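Local coordinates for lipopolysaccharide export system protein LptH (Pseudomonas aeruginosa, PDB 4UU4), which binds lipopolysaccharide and is required for moving it from the inner to the outer membrane, perhaps as part of a bridge across the periplasm, at residues Gln46-Tyr51 and Thr68-Gln73; Val119-Ala124 and Thr153-Thr158. All blocks are in the same frame, centred on the assembly; numbering follows the deposited sequence.

Contact 1: Gln46-Tyr51 and Thr68-Gln73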
loop_
_atom_site.group_PDB
_atom_site.type_symbol
_atom_site.label_atom_id
_atom_site.label_comp_id
_atom_site.label_asym_id
_atom_site.label_seq_id
_atom_site.Cartn_x
_atom_site.Cartn_y
_atom_site.Cartn_z
ATOM N N GLN A 46 -5.186 -22.057 -6.399
ATOM C CA GLN A 46 -4.466 -20.974 -7.055
ATOM C C GLN A 46 -3.500 -20.307 -6.081
ATOM O O GLN A 46 -2.372 -19.978 -6.441
ATOM C CB GLN A 46 -5.447 -19.932 -7.603
ATOM C CG GLN A 46 -5.779 -20.066 -9.084
ATOM C CD GLN A 46 -6.748 -21.197 -9.387
ATOM O OE1 GLN A 46 -6.527 -22.346 -9.007
ATOM N NE2 GLN A 46 -7.830 -20.871 -10.084
ATOM N N GLY A 47 -3.951 -20.118 -4.846
ATOM C CA GLY A 47 -3.178 -19.403 -3.848
ATOM C C GLY A 47 -3.583 -17.942 -3.839
ATOM O O GLY A 47 -2.777 -17.058 -3.558
ATOM N N VAL A 48 -4.846 -17.690 -4.157
ATOM C CA VAL A 48 -5.353 -16.329 -4.263
ATOM C C VAL A 48 -6.598 -16.150 -3.401
ATOM O O VAL A 48 -7.471 -17.013 -3.376
ATOM C CB VAL A 48 -5.667 -15.981 -5.731
ATOM C CG1 VAL A 48 -6.433 -14.669 -5.838
ATOM C CG2 VAL A 48 -4.379 -15.927 -6.541
ATOM N N ALA A 49 -6.667 -15.037 -2.678
ATOM C CA ALA A 49 -7.835 -14.747 -1.854
ATOM C C ALA A 49 -8.371 -13.351 -2.138
ATOM O O ALA A 49 -7.605 -12.396 -2.194
ATOM C CB ALA A 49 -7.487 -14.885 -0.386
ATOM N N VAL A 50 -9.681 -13.217 -2.320
ATOM C CA VAL A 50 -10.232 -11.868 -2.483
ATOM C C VAL A 50 -11.271 -11.499 -1.418
ATOM O O VAL A 50 -12.225 -12.236 -1.171
ATOM C CB VAL A 50 -10.752 -11.587 -3.922
ATOM C CG1 VAL A 50 -11.574 -12.743 -4.437
ATOM C CG2 VAL A 50 -11.552 -10.292 -3.966
ATOM N N TYR A 51 -11.049 -10.347 -0.790
ATOM C CA TYR A 51 -11.884 -9.832 0.286
ATOM C C TYR A 51 -12.604 -8.554 -0.154
ATOM O O TYR A 51 -12.004 -7.677 -0.783
ATOM C CB TYR A 51 -11.024 -9.531 1.514
ATOM C CG TYR A 51 -10.125 -10.668 1.948
ATOM C CD1 TYR A 51 -8.869 -10.844 1.379
ATOM C CD2 TYR A 51 -10.525 -11.557 2.942
ATOM C CE1 TYR A 51 -8.044 -11.880 1.777
ATOM C CE2 TYR A 51 -9.706 -12.597 3.346
ATOM C CZ TYR A 51 -8.469 -12.753 2.759
ATOM O OH TYR A 51 -7.653 -13.786 3.158
ATOM N N THR A 68 -11.818 -3.408 -2.229
ATOM C CA THR A 68 -11.514 -4.768 -2.649
ATOM C C THR A 68 -10.029 -5.077 -2.522
ATOM O O THR A 68 -9.181 -4.362 -3.071
ATOM C CB THR A 68 -11.949 -5.017 -4.100
ATOM O OG1 THR A 68 -13.293 -4.556 -4.284
ATOM C CG2 THR A 68 -11.853 -6.501 -4.441
ATOM N N VAL A 69 -9.722 -6.156 -1.808
ATOM C CA VAL A 69 -8.337 -6.551 -1.583
ATOM C C VAL A 69 -8.059 -7.977 -2.053
ATOM O O VAL A 69 -8.809 -8.894 -1.759
ATOM C CB VAL A 69 -7.954 -6.389 -0.100
ATOM C CG1 VAL A 69 -6.538 -6.883 0.152
ATOM C CG2 VAL A 69 -8.081 -4.929 0.309
ATOM N N THR A 70 -6.982 -8.157 -2.804
ATOM C CA THR A 70 -6.582 -9.485 -3.240
ATOM C C THR A 70 -5.210 -9.837 -2.682
ATOM O O THR A 70 -4.270 -9.054 -2.803
ATOM C CB THR A 70 -6.530 -9.590 -4.773
ATOM O OG1 THR A 70 -7.806 -9.246 -5.326
ATOM C CG2 THR A 70 -6.163 -11.006 -5.191
ATOM N N LEU A 71 -5.108 -11.014 -2.064
ATOM C CA LEU A 71 -3.825 -11.555 -1.633
ATOM C C LEU A 71 -3.381 -12.632 -2.602
ATOM O O LEU A 71 -4.134 -13.572 -2.883
ATOM C CB LEU A 71 -3.922 -12.171 -0.241
ATOM C CG LEU A 71 -4.647 -11.399 0.854
ATOM C CD1 LEU A 71 -4.434 -12.072 2.200
ATOM C CD2 LEU A 71 -4.186 -9.971 0.901
ATOM N N LYS A 72 -2.161 -12.498 -3.110
ATOM C CA LYS A 72 -1.584 -13.556 -3.927
ATOM C C LYS A 72 -0.513 -14.257 -3.113
ATOM O O LYS A 72 0.292 -13.604 -2.453
ATOM C CB LYS A 72 -0.999 -12.992 -5.219
ATOM C CG LYS A 72 -2.025 -12.287 -6.096
ATOM C CD LYS A 72 -1.378 -11.703 -7.343
ATOM C CE LYS A 72 -2.400 -11.025 -8.248
ATOM N NZ LYS A 72 -2.938 -9.752 -7.682
ATOM N N GLN A 73 -0.517 -15.585 -3.159
ATOM C CA GLN A 73 0.392 -16.400 -2.360
ATOM C C GLN A 73 1.564 -16.904 -3.198
ATOM O O GLN A 73 1.407 -17.193 -4.380
ATOM C CB GLN A 73 -0.380 -17.578 -1.757
ATOM C CG GLN A 73 0.378 -18.391 -0.735
ATOM C CD GLN A 73 -0.514 -19.360 0.013
ATOM O OE1 GLN A 73 -1.735 -19.348 -0.145
ATOM N NE2 GLN A 73 0.094 -20.208 0.837
#
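The ring of Y51 meets the facing strand with its edge: the carbonyl O of V69 and CG of L71 both lie at its rim, close to the ring plane. CE1 is 3.6 Å from L71 CG, and the two side chains cross at about a right angle. Y51 CG stands beside its own backbone N (chi1 -51°), which carries the ring along its strand toward L71. The broad aromatic edge gives L71 an apolar surface to lie against, while A49 CB approaches L71 CB on the same face.

Beneath these side chains the backbones form a regular antiparallel pair. A49 and L71 exchange two hydrogen bonds, as do Y51 and V69; Y51 N to V69 O is 2.8 Å. The alternate pairs V48-K72 and V50-T70 are non-hydrogen-bonded, and their side chains project to the other face. There the methyls run diagonally: V48 CG1 meets T70 CG2 at 3.7 Å, and V50 CG2 meets T68 CG2 at 3.8 Å, beta-branched residues that suit extended strands.

G47, with its positive phi of 94°, forms a G1 beta bulge with V48 opposite D43. This is a conformation glycine adopts readily, having no CB to press on the preceding carbonyl. Beyond the last bridge, Q73 N donates to G47 O, 2.7 Å away, in a bent bond (136°).

On one flank strand 39-43 continues the sheet, V50 bonding to E41; on the other T70 bonds to T83 of strand 81-85. V69 points into the jellyroll, touching V55 and V57 on strand 55-59 of the opposing sheet.

Contact 2: Val119-Ala124 and Thr153-Thr158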
loop_
_atom_site.group_PDB
_atom_site.type_symbol
_atom_site.label_atom_id
_atom_site.label_comp_id
_atom_site.label_asym_id
_atom_site.label_seq_id
_atom_site.Cartn_x
_atom_site.Cartn_y
_atom_site.Cartn_z
ATOM N N VAL A 119 3.708 0.023 -3.851
ATOM C CA VAL A 119 3.509 0.910 -4.995
ATOM C C VAL A 119 2.089 1.474 -5.079
ATOM O O VAL A 119 1.104 0.740 -5.136
ATOM C CB VAL A 119 3.941 0.259 -6.330
ATOM C CG1 VAL A 119 3.422 -1.159 -6.424
ATOM C CG2 VAL A 119 3.472 1.092 -7.512
ATOM N N LEU A 120 2.016 2.800 -5.063
ATOM C CA LEU A 120 0.768 3.540 -5.141
ATOM C C LEU A 120 0.602 4.079 -6.555
ATOM O O LEU A 120 1.483 4.762 -7.067
ATOM C CB LEU A 120 0.793 4.702 -4.146
ATOM C CG LEU A 120 1.258 4.346 -2.730
ATOM C CD1 LEU A 120 2.445 5.196 -2.310
ATOM C CD2 LEU A 120 0.126 4.500 -1.736
ATOM N N ILE A 121 -0.521 3.761 -7.186
ATOM C CA ILE A 121 -0.794 4.220 -8.540
ATOM C C ILE A 121 -1.973 5.175 -8.390
ATOM O O ILE A 121 -2.694 5.133 -7.385
ATOM C CB ILE A 121 -0.822 3.047 -9.544
ATOM C CG1 ILE A 121 0.520 2.313 -9.546
ATOM C CG2 ILE A 121 -1.155 3.532 -10.946
ATOM C CD1 ILE A 121 0.733 1.442 -10.765
ATOM N N ASP A 122 -2.142 6.033 -9.396
ATOM C CA ASP A 122 -3.333 6.893 -9.625
ATOM C C ASP A 122 -3.916 7.827 -8.573
ATOM O O ASP A 122 -4.914 7.515 -7.933
ATOM C CB ASP A 122 -4.522 6.073 -10.087
ATOM C CG ASP A 122 -5.320 6.790 -11.154
ATOM O OD1 ASP A 122 -5.091 7.998 -11.353
ATOM O OD2 ASP A 122 -6.179 6.142 -11.796
ATOM N N GLN A 123 -3.304 8.992 -8.438
ATOM C CA GLN A 123 -3.438 9.909 -7.309
ATOM C C GLN A 123 -2.558 9.565 -6.084
ATOM O O GLN A 123 -2.945 9.806 -4.944
ATOM C CB GLN A 123 -4.888 10.136 -6.935
ATOM C CG GLN A 123 -5.674 10.666 -8.112
ATOM C CD GLN A 123 -7.157 10.431 -7.983
ATOM O OE1 GLN A 123 -7.861 10.298 -8.982
ATOM N NE2 GLN A 123 -7.646 10.386 -6.751
ATOM N N ALA A 124 -1.374 9.027 -6.358
ATOM C CA ALA A 124 -0.455 8.607 -5.312
ATOM C C ALA A 124 -0.086 9.753 -4.365
ATOM O O ALA A 124 0.472 10.765 -4.784
ATOM C CB ALA A 124 0.795 8.004 -5.931
ATOM N N THR A 153 4.432 4.451 -15.669
ATOM C CA THR A 153 4.791 3.920 -16.980
ATOM C C THR A 153 4.056 2.625 -17.296
ATOM O O THR A 153 4.444 1.554 -16.830
ATOM C CB THR A 153 6.299 3.625 -17.090
ATOM O OG1 THR A 153 6.687 2.731 -16.039
ATOM C CG2 THR A 153 7.121 4.908 -17.000
ATOM N N GLY A 154 3.006 2.724 -18.101
ATOM C CA GLY A 154 2.265 1.563 -18.543
ATOM C C GLY A 154 1.209 1.116 -17.552
ATOM O O GLY A 154 0.993 -0.077 -17.371
ATOM N N SER A 155 0.559 2.079 -16.904
ATOM C CA SER A 155 -0.559 1.762 -16.021
ATOM C C SER A 155 -1.821 2.540 -16.411
ATOM O O SER A 155 -2.893 2.324 -15.844
ATOM C CB SER A 155 -0.193 2.020 -14.558
ATOM O OG SER A 155 1.037 1.404 -14.217
ATOM N N GLN A 156 -1.676 3.442 -17.377
ATOM C CA GLN A 156 -2.797 4.194 -17.950
ATOM C C GLN A 156 -3.773 4.855 -16.971
ATOM O O GLN A 156 -4.972 4.578 -16.987
ATOM C CB GLN A 156 -3.563 3.331 -18.957
ATOM C CG GLN A 156 -4.192 4.127 -20.093
ATOM C CD GLN A 156 -5.689 4.304 -19.930
ATOM O OE1 GLN A 156 -6.458 3.364 -20.130
ATOM N NE2 GLN A 156 -6.111 5.511 -19.570
ATOM N N VAL A 157 -3.229 5.725 -16.121
ATOM C CA VAL A 157 -3.944 6.326 -14.996
ATOM C C VAL A 157 -5.225 7.051 -15.398
ATOM O O VAL A 157 -5.352 7.544 -16.516
ATOM C CB VAL A 157 -3.042 7.334 -14.245
ATOM C CG1 VAL A 157 -1.829 6.640 -13.661
ATOM C CG2 VAL A 157 -2.605 8.449 -15.174
ATOM N N THR A 158 -6.172 7.127 -14.471
ATOM C CA THR A 158 -7.424 7.823 -14.728
ATOM C C THR A 158 -7.253 9.312 -14.459
ATOM O O THR A 158 -7.976 10.144 -15.003
ATOM C CB THR A 158 -8.569 7.266 -13.866
ATOM O OG1 THR A 158 -8.245 7.414 -12.480
ATOM C CG2 THR A 158 -8.778 5.801 -14.166
#
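At the corner where the chain leaves strand 117-121 for strand 124-128, and so passes from one sheet of the jellyroll to the other, D122 grips T158 of the loop that follows strand 147-150. Its OD2 accepts two hydrogen bonds from this one residue: T158 N lies 2.9 Å from D122 OD2 with an N-H...O angle of 164°, and the T158 hydroxyl OG1 donates to the same oxygen, in a bond whose modelled geometry is only approximate at this resolution. Both come from the syn side, yet each is tilted about 30° out of the carboxylate plane, and they reach OD2 from opposite faces. The threonine can offer both donors because OG1 sits between its backbone N and carbonyl carbon (chi1 60°), close to its own N-H. An aspartate suits the place, being short enough to stay at the bend and having a second oxygen to spare: OD1 accepts from S159 N, the next amide of the loop.

The loop of residues 153-158, without regular secondary structure, lies against the corner joining the two sheets of the jellyroll. Backbone angles with positive phi at D122 and Q123 turn the strand away, and Q123 OE1 adds a bond to S159 OG.

Beside the polar grip is a small, mixed contact. I121, just before the corner, directs its CB toward the loop; its CG2 methyl comes 4.2 Å from V157 CG1, with the side chains nearly perpendicular. Its outer end, CD1, lies 3.5 Å from OG of S155, whose poor order makes this approach uncertain. V157 also lays its CB beside the carboxylate, 3.6 Å from D122 OD1. L107, in the loop between strands 102-106 and 109-112, touches both D122 and T158.

Contacts 1 and 2 draw on the same antiparallel sheet at places well apart: their centres are 21 Å from each other and their nearest atoms about 11 Å, without touching. Strands 48-52 and 68-72 of contact 1 are second and third in the sheet, strand 117-121 of contact 2 is sixth, and strands 81-85 and 109-112 lie between. The first contact is pairing within the sheet near one of its ends; the second ties a late loop onto a corner between sheets. Neither contact includes a lipopolysaccharide ligand; as in related Lpt proteins the apolar interior between the sheets probably receives its acyl chains, and V69 faces that interior.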